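Alpha-l-arabinofuranosidase domain protein (Thermotoga maritima, PDB 4ATW) hydrolyses alpha-L-arabinofuranosidic linkages, probably releasing terminal arabinofuranose units from arabinose-containing saccharides in a thermophilic bacterium. Local coordinates at residues K10-P15 and K360-H365; L28-Y33 and K292-Y297; G34-E39 and N102-D107; L312-D317 and F391-A396. All blocks are in the same frame, centred on the assembly; numbering follows the deposited sequence.

Contact 1 (K10-P15 and K360-H365); sequences KEVVKP and KLVKTH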
loop_
_atom_site.group_PDB
_atom_site.type_symbol
_atom_site.label_atom_id
_atom_site.label_comp_id
_atom_site.label_asym_id
_atom_site.label_seq_id
_atom_site.Cartn_x
_atom_site.Cartn_y
_atom_site.Cartn_z
ATOM N N LYS A 10 -10.273 21.259 16.856
ATOM C CA LYS A 10 -10.039 22.637 16.445
ATOM C C LYS A 10 -8.617 22.853 15.921
ATOM O O LYS A 10 -8.365 23.800 15.182
ATOM C CB LYS A 10 -10.329 23.583 17.626
ATOM C CG LYS A 10 -11.799 23.667 18.076
ATOM C CD LYS A 10 -11.969 24.620 19.277
ATOM C CE LYS A 10 -13.437 24.716 19.702
ATOM N NZ LYS A 10 -13.655 25.605 20.871
ATOM N N GLU A 11 -7.698 21.963 16.287
ATOM C CA GLU A 11 -6.305 22.090 15.868
ATOM C C GLU A 11 -5.860 21.108 14.775
ATOM O O GLU A 11 -5.563 19.945 15.060
ATOM C CB GLU A 11 -5.409 21.941 17.096
ATOM C CG GLU A 11 -3.940 22.120 16.834
ATOM C CD GLU A 11 -3.127 22.007 18.099
ATOM O OE1 GLU A 11 -3.736 21.751 19.159
ATOM O OE2 GLU A 11 -1.889 22.171 18.047
ATOM N N VAL A 12 -5.817 21.562 13.524
ATOM C CA VAL A 12 -5.369 20.672 12.449
ATOM C C VAL A 12 -3.832 20.615 12.469
ATOM O O VAL A 12 -3.169 21.641 12.577
ATOM C CB VAL A 12 -5.803 21.156 11.024
ATOM C CG1 VAL A 12 -7.244 20.736 10.711
ATOM C CG2 VAL A 12 -5.613 22.636 10.946
ATOM N N VAL A 13 -3.274 19.418 12.353
ATOM C CA VAL A 13 -1.844 19.275 12.368
ATOM C C VAL A 13 -1.288 19.275 10.936
ATOM O O VAL A 13 -0.375 20.038 10.594
ATOM C CB VAL A 13 -1.487 17.986 13.081
ATOM C CG1 VAL A 13 0.009 17.865 13.240
ATOM C CG2 VAL A 13 -2.178 17.963 14.433
ATOM N N LYS A 14 -1.849 18.437 10.079
ATOM C CA LYS A 14 -1.355 18.375 8.716
ATOM C C LYS A 14 -2.323 17.602 7.865
ATOM O O LYS A 14 -3.249 16.982 8.359
ATOM C CB LYS A 14 0.020 17.706 8.701
ATOM C CG LYS A 14 0.071 16.389 9.435
ATOM C CD LYS A 14 1.521 15.990 9.760
ATOM C CE LYS A 14 1.612 14.634 10.493
ATOM N NZ LYS A 14 2.985 14.396 11.035
ATOM N N PRO A 15 -2.132 17.633 6.565
ATOM C CA PRO A 15 -3.090 16.871 5.770
ATOM C C PRO A 15 -2.730 15.396 5.859
ATOM O O PRO A 15 -1.698 15.034 6.446
ATOM C CB PRO A 15 -2.880 17.415 4.361
ATOM C CG PRO A 15 -2.413 18.849 4.589
ATOM C CD PRO A 15 -2.419 18.935 6.097
ATOM N N LYS A 360 -7.759 15.402 7.046
ATOM C CA LYS A 360 -6.848 16.203 7.870
ATOM C C LYS A 360 -6.605 15.538 9.225
ATOM O O LYS A 360 -7.541 14.977 9.811
ATOM C CB LYS A 360 -7.422 17.612 8.119
ATOM C CG LYS A 360 -7.815 18.427 6.890
ATOM C CD LYS A 360 -8.459 19.744 7.344
ATOM C CE LYS A 360 -9.270 20.457 6.240
ATOM N NZ LYS A 360 -8.402 20.969 5.155
ATOM N N LEU A 361 -5.358 15.600 9.713
ATOM C CA LEU A 361 -4.964 15.012 11.007
ATOM C C LEU A 361 -5.088 16.097 12.049
ATOM O O LEU A 361 -4.571 17.198 11.834
ATOM C CB LEU A 361 -3.520 14.561 10.975
ATOM C CG LEU A 361 -3.031 13.838 12.220
ATOM C CD1 LEU A 361 -3.725 12.502 12.266
ATOM C CD2 LEU A 361 -1.512 13.640 12.189
ATOM N N VAL A 362 -5.738 15.789 13.177
ATOM C CA VAL A 362 -5.977 16.796 14.216
ATOM C C VAL A 362 -5.317 16.476 15.533
ATOM O O VAL A 362 -5.260 15.329 15.914
ATOM C CB VAL A 362 -7.483 16.977 14.443
ATOM C CG1 VAL A 362 -8.131 17.542 13.191
ATOM C CG2 VAL A 362 -8.120 15.649 14.788
ATOM N N LYS A 363 -4.820 17.503 16.217
ATOM C CA LYS A 363 -4.122 17.334 17.484
ATOM C C LYS A 363 -4.778 16.173 18.186
ATOM O O LYS A 363 -5.949 16.221 18.562
ATOM C CB LYS A 363 -4.160 18.621 18.312
ATOM C CG LYS A 363 -3.412 18.549 19.641
ATOM C CD LYS A 363 -1.921 18.459 19.437
ATOM C CE LYS A 363 -1.149 18.873 20.699
ATOM N NZ LYS A 363 -1.091 17.837 21.791
ATOM N N THR A 364 -4.009 15.113 18.344
ATOM C CA THR A 364 -4.498 13.920 19.007
ATOM C C THR A 364 -3.304 13.453 19.844
ATOM O O THR A 364 -2.196 13.300 19.329
ATOM C CB THR A 364 -5.032 12.837 17.998
ATOM O OG1 THR A 364 -4.917 11.539 18.573
ATOM C CG2 THR A 364 -4.275 12.893 16.643
ATOM N N HIS A 365 -3.527 13.264 21.142
ATOM C CA HIS A 365 -2.468 12.873 22.070
ATOM C C HIS A 365 -2.960 11.707 22.918
ATOM O O HIS A 365 -3.977 11.824 23.581
ATOM C CB HIS A 365 -2.147 14.084 22.952
ATOM C CG HIS A 365 -1.243 13.785 24.101
ATOM N ND1 HIS A 365 -1.449 12.723 24.957
ATOM C CD2 HIS A 365 -0.164 14.448 24.573
ATOM C CE1 HIS A 365 -0.537 12.746 25.912
ATOM N NE2 HIS A 365 0.255 13.785 25.701
#

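Contact 2 (L28-Y33 and K292-Y297); sequences LGRCIY and KLEEPY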
loop_
_atom_site.group_PDB
_atom_site.type_symbol
_atom_site.label_atom_id
_atom_site.label_comp_id
_atom_site.label_asym_id
_atom_site.label_seq_id
_atom_site.Cartn_x
_atom_site.Cartn_y
_atom_site.Cartn_z
ATOM N N LEU A 28 2.190 -12.052 -10.440
ATOM C CA LEU A 28 2.707 -13.120 -9.649
ATOM C C LEU A 28 1.624 -14.154 -9.306
ATOM O O LEU A 28 0.611 -13.809 -8.698
ATOM C CB LEU A 28 3.296 -12.504 -8.373
ATOM C CG LEU A 28 4.067 -13.361 -7.373
ATOM C CD1 LEU A 28 4.677 -12.437 -6.398
ATOM C CD2 LEU A 28 3.175 -14.362 -6.666
ATOM N N GLY A 29 1.836 -15.415 -9.683
ATOM C CA GLY A 29 0.859 -16.444 -9.348
ATOM C C GLY A 29 -0.519 -16.132 -9.868
ATOM O O GLY A 29 -0.683 -15.964 -11.070
ATOM N N ARG A 30 -1.500 -16.048 -8.977
ATOM C CA ARG A 30 -2.862 -15.747 -9.392
ATOM C C ARG A 30 -3.338 -14.326 -9.086
ATOM O O ARG A 30 -4.538 -14.107 -9.005
ATOM C CB ARG A 30 -3.867 -16.713 -8.750
ATOM C CG ARG A 30 -3.617 -18.192 -9.010
ATOM C CD ARG A 30 -4.837 -19.060 -8.650
ATOM N NE ARG A 30 -5.196 -18.969 -7.230
ATOM C CZ ARG A 30 -6.302 -18.381 -6.751
ATOM N NH1 ARG A 30 -7.195 -17.822 -7.567
ATOM N NH2 ARG A 30 -6.510 -18.329 -5.439
ATOM N N CYS A 31 -2.441 -13.360 -8.912
ATOM C CA CYS A 31 -2.877 -11.997 -8.624
ATOM C C CYS A 31 -3.654 -11.392 -9.808
ATOM O O CYS A 31 -4.713 -10.782 -9.625
ATOM C CB CYS A 31 -1.677 -11.122 -8.317
ATOM S SG CYS A 31 -2.184 -9.461 -7.984
ATOM N N ILE A 32 -3.118 -11.564 -11.021
ATOM C CA ILE A 32 -3.749 -11.058 -12.246
ATOM C C ILE A 32 -4.656 -12.146 -12.811
ATOM O O ILE A 32 -5.876 -12.088 -12.690
ATOM C CB ILE A 32 -2.677 -10.675 -13.300
ATOM C CG1 ILE A 32 -1.861 -9.480 -12.792
ATOM C CG2 ILE A 32 -3.308 -10.365 -14.627
ATOM C CD1 ILE A 32 -2.690 -8.247 -12.452
ATOM N N TYR A 33 -4.045 -13.161 -13.403
ATOM C CA TYR A 33 -4.773 -14.288 -13.989
ATOM C C TYR A 33 -5.415 -15.211 -12.975
ATOM O O TYR A 33 -4.745 -16.043 -12.379
ATOM C CB TYR A 33 -3.818 -15.081 -14.851
ATOM C CG TYR A 33 -3.215 -14.204 -15.896
ATOM C CD1 TYR A 33 -3.959 -13.800 -17.005
ATOM C CD2 TYR A 33 -1.919 -13.735 -15.761
ATOM C CE1 TYR A 33 -3.427 -12.953 -17.951
ATOM C CE2 TYR A 33 -1.367 -12.873 -16.707
ATOM C CZ TYR A 33 -2.121 -12.485 -17.797
ATOM O OH TYR A 33 -1.563 -11.616 -18.720
ATOM N N LYS A 292 3.490 -18.429 -5.547
ATOM C CA LYS A 292 2.035 -18.220 -5.608
ATOM C C LYS A 292 1.799 -17.247 -4.442
ATOM O O LYS A 292 0.908 -16.383 -4.469
ATOM C CB LYS A 292 1.260 -19.523 -5.371
ATOM C CG LYS A 292 0.717 -20.185 -6.638
ATOM C CD LYS A 292 1.849 -20.688 -7.548
ATOM C CE LYS A 292 1.314 -21.275 -8.858
ATOM N NZ LYS A 292 0.462 -20.313 -9.655
ATOM N N LEU A 293 2.628 -17.409 -3.417
ATOM C CA LEU A 293 2.587 -16.562 -2.244
ATOM C C LEU A 293 1.190 -16.333 -1.720
ATOM O O LEU A 293 0.811 -15.187 -1.464
ATOM C CB LEU A 293 3.216 -15.216 -2.583
ATOM C CG LEU A 293 4.643 -15.005 -2.100
ATOM C CD1 LEU A 293 5.401 -16.326 -2.054
ATOM C CD2 LEU A 293 5.315 -14.018 -3.026
ATOM N N GLU A 294 0.410 -17.397 -1.545
ATOM C CA GLU A 294 -0.945 -17.187 -1.056
ATOM C C GLU A 294 -1.041 -17.351 0.471
ATOM O O GLU A 294 -1.526 -18.348 1.013
ATOM C CB GLU A 294 -1.890 -18.078 -1.848
ATOM C CG GLU A 294 -1.838 -17.713 -3.322
ATOM C CD GLU A 294 -2.834 -18.469 -4.180
ATOM O OE1 GLU A 294 -3.605 -19.271 -3.642
ATOM O OE2 GLU A 294 -2.857 -18.263 -5.405
ATOM N N GLU A 295 -0.534 -16.315 1.136
ATOM C CA GLU A 295 -0.461 -16.187 2.575
ATOM C C GLU A 295 -1.856 -16.156 3.220
ATOM O O GLU A 295 -2.698 -15.340 2.841
ATOM C CB GLU A 295 0.286 -14.903 2.896
ATOM C CG GLU A 295 0.738 -14.756 4.339
ATOM C CD GLU A 295 2.105 -15.390 4.618
ATOM O OE1 GLU A 295 2.765 -15.768 3.635
ATOM O OE2 GLU A 295 2.519 -15.498 5.803
ATOM N N PRO A 296 -2.119 -17.056 4.205
ATOM C CA PRO A 296 -3.394 -17.151 4.915
ATOM C C PRO A 296 -3.437 -16.156 6.055
ATOM O O PRO A 296 -3.115 -16.477 7.183
ATOM C CB PRO A 296 -3.380 -18.589 5.406
ATOM C CG PRO A 296 -1.956 -18.766 5.796
ATOM C CD PRO A 296 -1.235 -18.173 4.605
ATOM N N TYR A 297 -3.857 -14.945 5.760
ATOM C CA TYR A 297 -3.897 -13.899 6.775
ATOM C C TYR A 297 -5.000 -14.098 7.794
ATOM O O TYR A 297 -6.117 -14.476 7.439
ATOM C CB TYR A 297 -4.041 -12.519 6.096
ATOM C CG TYR A 297 -2.872 -12.153 5.187
ATOM C CD1 TYR A 297 -1.620 -11.862 5.723
ATOM C CD2 TYR A 297 -3.009 -12.133 3.806
ATOM C CE1 TYR A 297 -0.530 -11.556 4.905
ATOM C CE2 TYR A 297 -1.931 -11.838 2.986
ATOM C CZ TYR A 297 -0.694 -11.545 3.539
ATOM O OH TYR A 297 0.367 -11.205 2.724
#

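Contact 3 (G34-E39 and N102-D107); sequences GGIYEE and NRFGTD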
loop_
_atom_site.group_PDB
_atom_site.type_symbol
_atom_site.label_atom_id
_atom_site.label_comp_id
_atom_site.label_asym_id
_atom_site.label_seq_id
_atom_site.Cartn_x
_atom_site.Cartn_y
_atom_site.Cartn_z
ATOM N N GLY A 34 -6.725 -15.076 -12.805
ATOM C CA GLY A 34 -7.442 -15.901 -11.848
ATOM C C GLY A 34 -7.743 -15.075 -10.615
ATOM O O GLY A 34 -8.294 -15.595 -9.633
ATOM N N GLY A 35 -7.387 -13.787 -10.690
ATOM C CA GLY A 35 -7.588 -12.877 -9.584
ATOM C C GLY A 35 -8.472 -11.715 -9.947
ATOM O O GLY A 35 -9.668 -11.722 -9.663
ATOM N N ILE A 36 -7.897 -10.696 -10.561
ATOM C CA ILE A 36 -8.702 -9.553 -10.939
ATOM C C ILE A 36 -9.129 -9.762 -12.353
ATOM O O ILE A 36 -10.097 -9.151 -12.792
ATOM C CB ILE A 36 -7.916 -8.228 -10.904
ATOM C CG1 ILE A 36 -6.697 -8.317 -11.796
ATOM C CG2 ILE A 36 -7.409 -7.957 -9.531
ATOM C CD1 ILE A 36 -6.156 -7.010 -12.150
ATOM N N TYR A 37 -8.402 -10.638 -13.049
ATOM C CA TYR A 37 -8.624 -10.941 -14.465
ATOM C C TYR A 37 -8.795 -12.434 -14.682
ATOM O O TYR A 37 -7.915 -13.208 -14.312
ATOM C CB TYR A 37 -7.416 -10.476 -15.249
ATOM C CG TYR A 37 -7.547 -10.509 -16.742
ATOM C CD1 TYR A 37 -8.264 -9.524 -17.422
ATOM C CD2 TYR A 37 -6.900 -11.480 -17.483
ATOM C CE1 TYR A 37 -8.320 -9.509 -18.789
ATOM C CE2 TYR A 37 -6.956 -11.474 -18.850
ATOM C CZ TYR A 37 -7.666 -10.485 -19.499
ATOM O OH TYR A 37 -7.714 -10.479 -20.876
ATOM N N GLU A 38 -9.920 -12.839 -15.268
ATOM C CA GLU A 38 -10.210 -14.254 -15.535
ATOM C C GLU A 38 -11.115 -14.257 -16.773
ATOM O O GLU A 38 -12.329 -14.190 -16.672
ATOM C CB GLU A 38 -10.924 -14.918 -14.328
ATOM C CG GLU A 38 -10.770 -16.453 -14.227
ATOM C CD GLU A 38 -11.367 -17.053 -12.932
ATOM O OE1 GLU A 38 -10.812 -16.853 -11.820
ATOM O OE2 GLU A 38 -12.408 -17.735 -13.015
ATOM N N GLU A 39 -10.504 -14.314 -17.950
ATOM C CA GLU A 39 -11.244 -14.315 -19.204
ATOM C C GLU A 39 -12.289 -15.414 -19.334
ATOM O O GLU A 39 -12.021 -16.575 -19.026
ATOM C CB GLU A 39 -10.279 -14.436 -20.375
ATOM C CG GLU A 39 -9.345 -13.266 -20.521
ATOM C CD GLU A 39 -8.554 -13.335 -21.811
ATOM O OE1 GLU A 39 -9.176 -13.247 -22.895
ATOM O OE2 GLU A 39 -7.312 -13.483 -21.741
ATOM N N ASN A 102 0.332 -12.542 -21.580
ATOM C CA ASN A 102 0.384 -11.119 -21.875
ATOM C C ASN A 102 -0.912 -10.565 -22.386
ATOM O O ASN A 102 -0.943 -9.512 -23.015
ATOM C CB ASN A 102 1.521 -10.782 -22.861
ATOM C CG ASN A 102 2.752 -10.313 -22.135
ATOM O OD1 ASN A 102 2.679 -9.306 -21.409
ATOM N ND2 ASN A 102 3.870 -11.041 -22.267
ATOM N N ARG A 103 -1.996 -11.272 -22.107
ATOM C CA ARG A 103 -3.300 -10.806 -22.539
ATOM C C ARG A 103 -3.699 -9.693 -21.608
ATOM O O ARG A 103 -4.661 -8.974 -21.865
ATOM C CB ARG A 103 -4.330 -11.921 -22.470
ATOM C CG ARG A 103 -3.873 -13.170 -23.193
ATOM C CD ARG A 103 -4.999 -14.152 -23.460
ATOM N NE ARG A 103 -5.282 -14.157 -24.883
ATOM C CZ ARG A 103 -6.337 -13.583 -25.452
ATOM N NH1 ARG A 103 -7.251 -12.958 -24.709
ATOM N NH2 ARG A 103 -6.452 -13.592 -26.779
ATOM N N PHE A 104 -2.978 -9.567 -20.502
ATOM C CA PHE A 104 -3.272 -8.488 -19.568
ATOM C C PHE A 104 -2.091 -7.540 -19.676
ATOM O O PHE A 104 -1.038 -7.746 -19.043
ATOM C CB PHE A 104 -3.455 -9.001 -18.125
ATOM C CG PHE A 104 -4.001 -7.975 -17.190
ATOM C CD1 PHE A 104 -5.320 -7.588 -17.286
ATOM C CD2 PHE A 104 -3.175 -7.328 -16.273
ATOM C CE1 PHE A 104 -5.829 -6.548 -16.487
ATOM C CE2 PHE A 104 -3.661 -6.289 -15.467
ATOM C CZ PHE A 104 -4.989 -5.896 -15.575
ATOM N N GLY A 105 -2.265 -6.513 -20.511
ATOM C CA GLY A 105 -1.208 -5.532 -20.721
ATOM C C GLY A 105 -1.510 -4.091 -20.292
ATOM O O GLY A 105 -2.519 -3.790 -19.646
ATOM N N THR A 106 -0.621 -3.186 -20.664
ATOM C CA THR A 106 -0.780 -1.798 -20.313
ATOM C C THR A 106 -2.183 -1.289 -20.549
ATOM O O THR A 106 -2.735 -0.652 -19.671
ATOM C CB THR A 106 0.192 -0.961 -21.107
ATOM O OG1 THR A 106 1.482 -1.618 -21.091
ATOM C CG2 THR A 106 0.228 0.495 -20.569
ATOM N N ASP A 107 -2.765 -1.552 -21.720
ATOM C CA ASP A 107 -4.125 -1.063 -22.010
ATOM C C ASP A 107 -5.143 -1.576 -20.980
ATOM O O ASP A 107 -5.946 -0.814 -20.443
ATOM C CB ASP A 107 -4.585 -1.493 -23.417
ATOM C CG ASP A 107 -3.977 -0.651 -24.541
ATOM O OD1 ASP A 107 -3.535 0.490 -24.260
ATOM O OD2 ASP A 107 -3.957 -1.149 -25.704
#

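Contact 4 (L312-D317 and F391-A396); sequences LQKMSD and FLDAAA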
loop_
_atom_site.group_PDB
_atom_site.type_symbol
_atom_site.label_atom_id
_atom_site.label_comp_id
_atom_site.label_asym_id
_atom_site.label_seq_id
_atom_site.Cartn_x
_atom_site.Cartn_y
_atom_site.Cartn_z
ATOM N N LEU A 312 0.636 5.636 9.316
ATOM C CA LEU A 312 0.684 6.414 8.091
ATOM C C LEU A 312 -0.228 7.600 8.221
ATOM O O LEU A 312 0.116 8.713 7.829
ATOM C CB LEU A 312 0.260 5.571 6.883
ATOM C CG LEU A 312 1.238 4.430 6.566
ATOM C CD1 LEU A 312 0.663 3.576 5.473
ATOM C CD2 LEU A 312 2.601 4.977 6.116
ATOM N N GLN A 313 -1.397 7.367 8.799
ATOM C CA GLN A 313 -2.362 8.437 8.938
ATOM C C GLN A 313 -1.634 9.637 9.553
ATOM O O GLN A 313 -1.800 10.797 9.110
ATOM C CB GLN A 313 -3.550 7.947 9.778
ATOM C CG GLN A 313 -4.780 8.833 9.705
ATOM C CD GLN A 313 -6.119 8.058 9.768
ATOM O OE1 GLN A 313 -6.455 7.302 8.844
ATOM N NE2 GLN A 313 -6.896 8.260 10.859
ATOM N N LYS A 314 -0.765 9.365 10.521
ATOM C CA LYS A 314 -0.083 10.484 11.142
ATOM C C LYS A 314 1.301 10.770 10.669
ATOM O O LYS A 314 1.982 11.564 11.299
ATOM C CB LYS A 314 -0.095 10.391 12.679
ATOM C CG LYS A 314 0.015 9.015 13.283
ATOM C CD LYS A 314 -0.382 9.083 14.755
ATOM C CE LYS A 314 -0.023 7.826 15.520
ATOM N NZ LYS A 314 -0.273 8.036 16.971
ATOM N N MET A 315 1.709 10.156 9.556
ATOM C CA MET A 315 3.044 10.401 9.007
ATOM C C MET A 315 3.025 10.675 7.516
ATOM O O MET A 315 4.072 10.832 6.887
ATOM C CB MET A 315 3.953 9.200 9.260
ATOM C CG MET A 315 4.670 9.249 10.586
ATOM S SD MET A 315 5.501 7.721 10.947
ATOM C CE MET A 315 6.877 7.827 9.834
ATOM N N SER A 316 1.830 10.759 6.951
ATOM C CA SER A 316 1.675 10.982 5.519
ATOM C C SER A 316 2.459 12.170 5.008
ATOM O O SER A 316 2.544 12.376 3.799
ATOM C CB SER A 316 0.198 11.172 5.163
ATOM O OG SER A 316 -0.363 12.224 5.931
ATOM N N ASP A 317 3.024 12.962 5.914
ATOM C CA ASP A 317 3.789 14.132 5.493
ATOM C C ASP A 317 5.163 13.734 4.998
ATOM O O ASP A 317 5.727 14.421 4.155
ATOM C CB ASP A 317 3.857 15.218 6.599
ATOM C CG ASP A 317 4.355 14.693 7.926
ATOM O OD1 ASP A 317 3.949 13.582 8.317
ATOM O OD2 ASP A 317 5.135 15.395 8.594
ATOM N N PHE A 391 0.365 -0.137 23.854
ATOM C CA PHE A 391 -0.675 -1.152 23.873
ATOM C C PHE A 391 -1.900 -0.523 23.236
ATOM O O PHE A 391 -2.810 -1.224 22.770
ATOM C CB PHE A 391 -1.015 -1.540 25.302
ATOM C CG PHE A 391 -0.187 -2.661 25.837
ATOM C CD1 PHE A 391 -0.470 -3.970 25.458
ATOM C CD2 PHE A 391 0.889 -2.415 26.708
ATOM C CE1 PHE A 391 0.297 -5.024 25.930
ATOM C CE2 PHE A 391 1.672 -3.469 27.190
ATOM C CZ PHE A 391 1.372 -4.780 26.797
ATOM N N LEU A 392 -1.910 0.809 23.231
ATOM C CA LEU A 392 -2.997 1.591 22.672
ATOM C C LEU A 392 -2.435 2.781 21.919
ATOM O O LEU A 392 -1.547 3.476 22.416
ATOM C CB LEU A 392 -3.884 2.105 23.791
ATOM C CG LEU A 392 -5.066 2.968 23.355
ATOM C CD1 LEU A 392 -6.136 2.110 22.740
ATOM C CD2 LEU A 392 -5.644 3.676 24.541
ATOM N N ASP A 393 -2.939 3.012 20.715
ATOM C CA ASP A 393 -2.490 4.165 19.938
ATOM C C ASP A 393 -3.679 4.629 19.142
ATOM O O ASP A 393 -4.650 3.889 19.022
ATOM C CB ASP A 393 -1.324 3.814 19.017
ATOM C CG ASP A 393 -0.686 5.055 18.385
ATOM O OD1 ASP A 393 -0.679 6.134 19.031
ATOM O OD2 ASP A 393 -0.170 4.954 17.249
ATOM N N ALA A 394 -3.634 5.846 18.621
ATOM C CA ALA A 394 -4.776 6.333 17.870
ATOM C C ALA A 394 -4.515 7.624 17.075
ATOM O O ALA A 394 -3.519 8.335 17.285
ATOM C CB ALA A 394 -5.920 6.536 18.798
ATOM N N ALA A 395 -5.437 7.918 16.159
ATOM C CA ALA A 395 -5.303 9.073 15.296
ATOM C C ALA A 395 -6.651 9.651 14.955
ATOM O O ALA A 395 -7.548 8.951 14.507
ATOM C CB ALA A 395 -4.567 8.684 14.032
ATOM N N ALA A 396 -6.764 10.952 15.159
ATOM C CA ALA A 396 -7.996 11.658 14.932
ATOM C C ALA A 396 -7.972 12.468 13.652
ATOM O O ALA A 396 -7.128 13.357 13.481
ATOM C CB ALA A 396 -8.259 12.566 16.112
#

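Contact 1 (K10-P15 and K360-H365)
E11 and K363 meet through backbone and side chain alike. The K363 N-H points at E11 O over 2.8 Å, with an angle of 165° at the hydrogen. Their side chains run side by side in one direction. E11 CG is anti to the backbone N (chi1 -177°), which lays the carboxylate along the K363 methylenes, OE1 lying 3.3 Å from K363 CG. K363 then bends at chi2, and its NZ stays 5.4 Å from E11 OE1, too far for a salt bridge.

Further along, L361 O receives V13 N at 2.6 Å and, weakly, K14 N at 3.5 Å. Two residues thus face one, the mark of a classic beta bulge in an antiparallel pair. L361 N returns a nearly straight bond to K14 O at 2.9 Å. V12 and V362, a non-hydrogen-bonded pair, share one face of the sheet, CG1 to CG1 at 4.1 Å. On the other face the extended K14 chain passes L361, its CE 3.7 Å from L361 CD2, and its NZ forms a salt bridge with D317 and a hydrogen bond to K314 O.

Behind, V362 pairs through its backbone with A396, so strand 360-376 is flanked on both sides within the mixed sheet. The main chain therefore supplies the polar bonds between the two strands, while E11 and K363 probably attract each other weakly and the nearby D8 carboxylate would oppose E11.

Contact 2 (L28-Y33 and K292-Y297)
L28 lays its two methyl branches against the neighbouring loop: CD1 is 3.8 Å from L293 CD2, and CD2 rests 3.7 Å from the carbonyl O of K292. The two leucine side chains cross at about a right angle, and with CG anti to the backbone N (chi1 -173°) the branched end of L28 extends as far as that loop.

G29 follows at the second position of a type II' turn running from L28 to C31. Its positive phi suits a residue without a side chain, and its CA lies only 4.3 Å from K292 CA, where a beta carbon would collide with K292. K292 bends back so that NZ comes 3.9 Å from G29 CA.

In the eight-stranded (beta/alpha) barrel these segments belong to the connections that follow strands 23-24 and 276-284, so the contact ties the first beta-alpha loop to the seventh at the C-terminal end of the barrel.

R30 carries the charged part. Its NE is 3.0 Å from E294 OE2, a salt bridge whose hydrogen bond is weak because the N-H is bent to 126°. The guanidinium and carboxylate planes stand 72° apart; E294 OE1 sits at the guanidinium edge, in its plane, 3.5 Å from R30 NH2. That NH2 has its stronger partner in the carbonyl of T336. A leucine in place of R30 is likely to deprive E294 of its positive partner and T336 O of this donor.

C31 closes the turn, its N bonded to L28 O at 3.1 Å.

Contact 3 (G34-E39 and N102-D107)
Y37 and F104 form the packed centre of a contact between two beta-alpha connections of the (beta/alpha)8 barrel, those following strands 23-24 and 64-67. F104 CD1 lies over one face of the Y37 ring, displaced toward its rim and 3.5 Å from Y37 CD1. The ring planes are 53° apart with centroids at 5.0 Å, so the pair is oblique. Y37 holds CG anti to its own N, which carries the ring toward F104 as the two side chains slide past each other in opposite directions. I36 adds to this apolar patch from across: its CD1 is 3.8 Å from F104 CZ. These three residues are buried, and the phenol oxygen of Y37 is hydrogen-bonded to K85.

Toward solvent the contact becomes polar. E39, an exposed residue, reaches R103 with its carboxylate nearly coplanar with the guanidinium, 25° between the planes. Both carboxylate oxygens converge on the same nitrogen: E39 OE1 and R103 NH1, 2.7 Å apart, form a salt bridge. The other terminal nitrogen, NH2, makes a long, weak ion pair with D86. With an alanine in place of R103, the E39 carboxylate is likely to lose its positive partner and turn freely.

R103 NH1 also donates a hydrogen bond to E39 OE2 at 3.0 Å, with an angle of 159° at the hydrogen; the oxygen uses its syn lone pair and lies close to the guanidinium plane.

Contact 4 (L312-D317 and F391-A396)
K314 stretches its full length from just past the C-terminal end of helix 299-313 to bring its ammonium to D393. Its CB points toward strand 383-398 and also packs against L361 of the adjoining strand 360-376. From CG onward the chain is fully extended, which carries the ammonium across to the strand. CD passes the strand at the level of A395, 4.3 Å from its CB. CE comes within 3.4 Å of D393 OD2. At the tip, NZ is 2.8 Å from D393 OD1 and forms the salt bridge there, approaching on the syn side but 21° out of the carboxylate plane. A weak second bond spans 3.1 Å from K314 NZ to D393 OD2, and a third runs 3.3 Å from K314 NZ to A394 O, the donor standing well above that carbonyl plane. The two charged side chains come from opposite directions.

Beside this bridge Q313 faces A395, its NE2 4.0 Å from the A395 CB, while its OE1 is bonded to the hydroxyl of Y21.

The contact therefore joins a barrel helix to a strand of the C-terminal beta domain. The lysine end is held mainly by OD1, the bonds to OD2 and A394 O being less favourably placed. D393 is buried; its polar partners include K314 NZ and the Y251 hydroxyl, which bonds OD2. Such pairing with an ammonium would be expected to keep the aspartate ionised.

Overall arrangement
The contacts fall into two groups on opposite sides of the chain's centre. Contacts 1 and 4, with centres about 10 Å apart, share the mixed sheet, where V362 N meets A396 O at 2.8 Å. K14 links them again by a salt bridge from NZ to D317 OD1. Together they tie strand 11-15 into the beta-domain sheet, and that sheet to a barrel helix end. Contacts 2 and 3, about 14 Å apart between centres, share helix 32-36 and touch where Y33 OH approaches F104 N. Their loops follow barrel strands, at the end where enzymes of this fold carry the active site. Contacts 1 and 3 lie farthest apart, about 41 Å between centres.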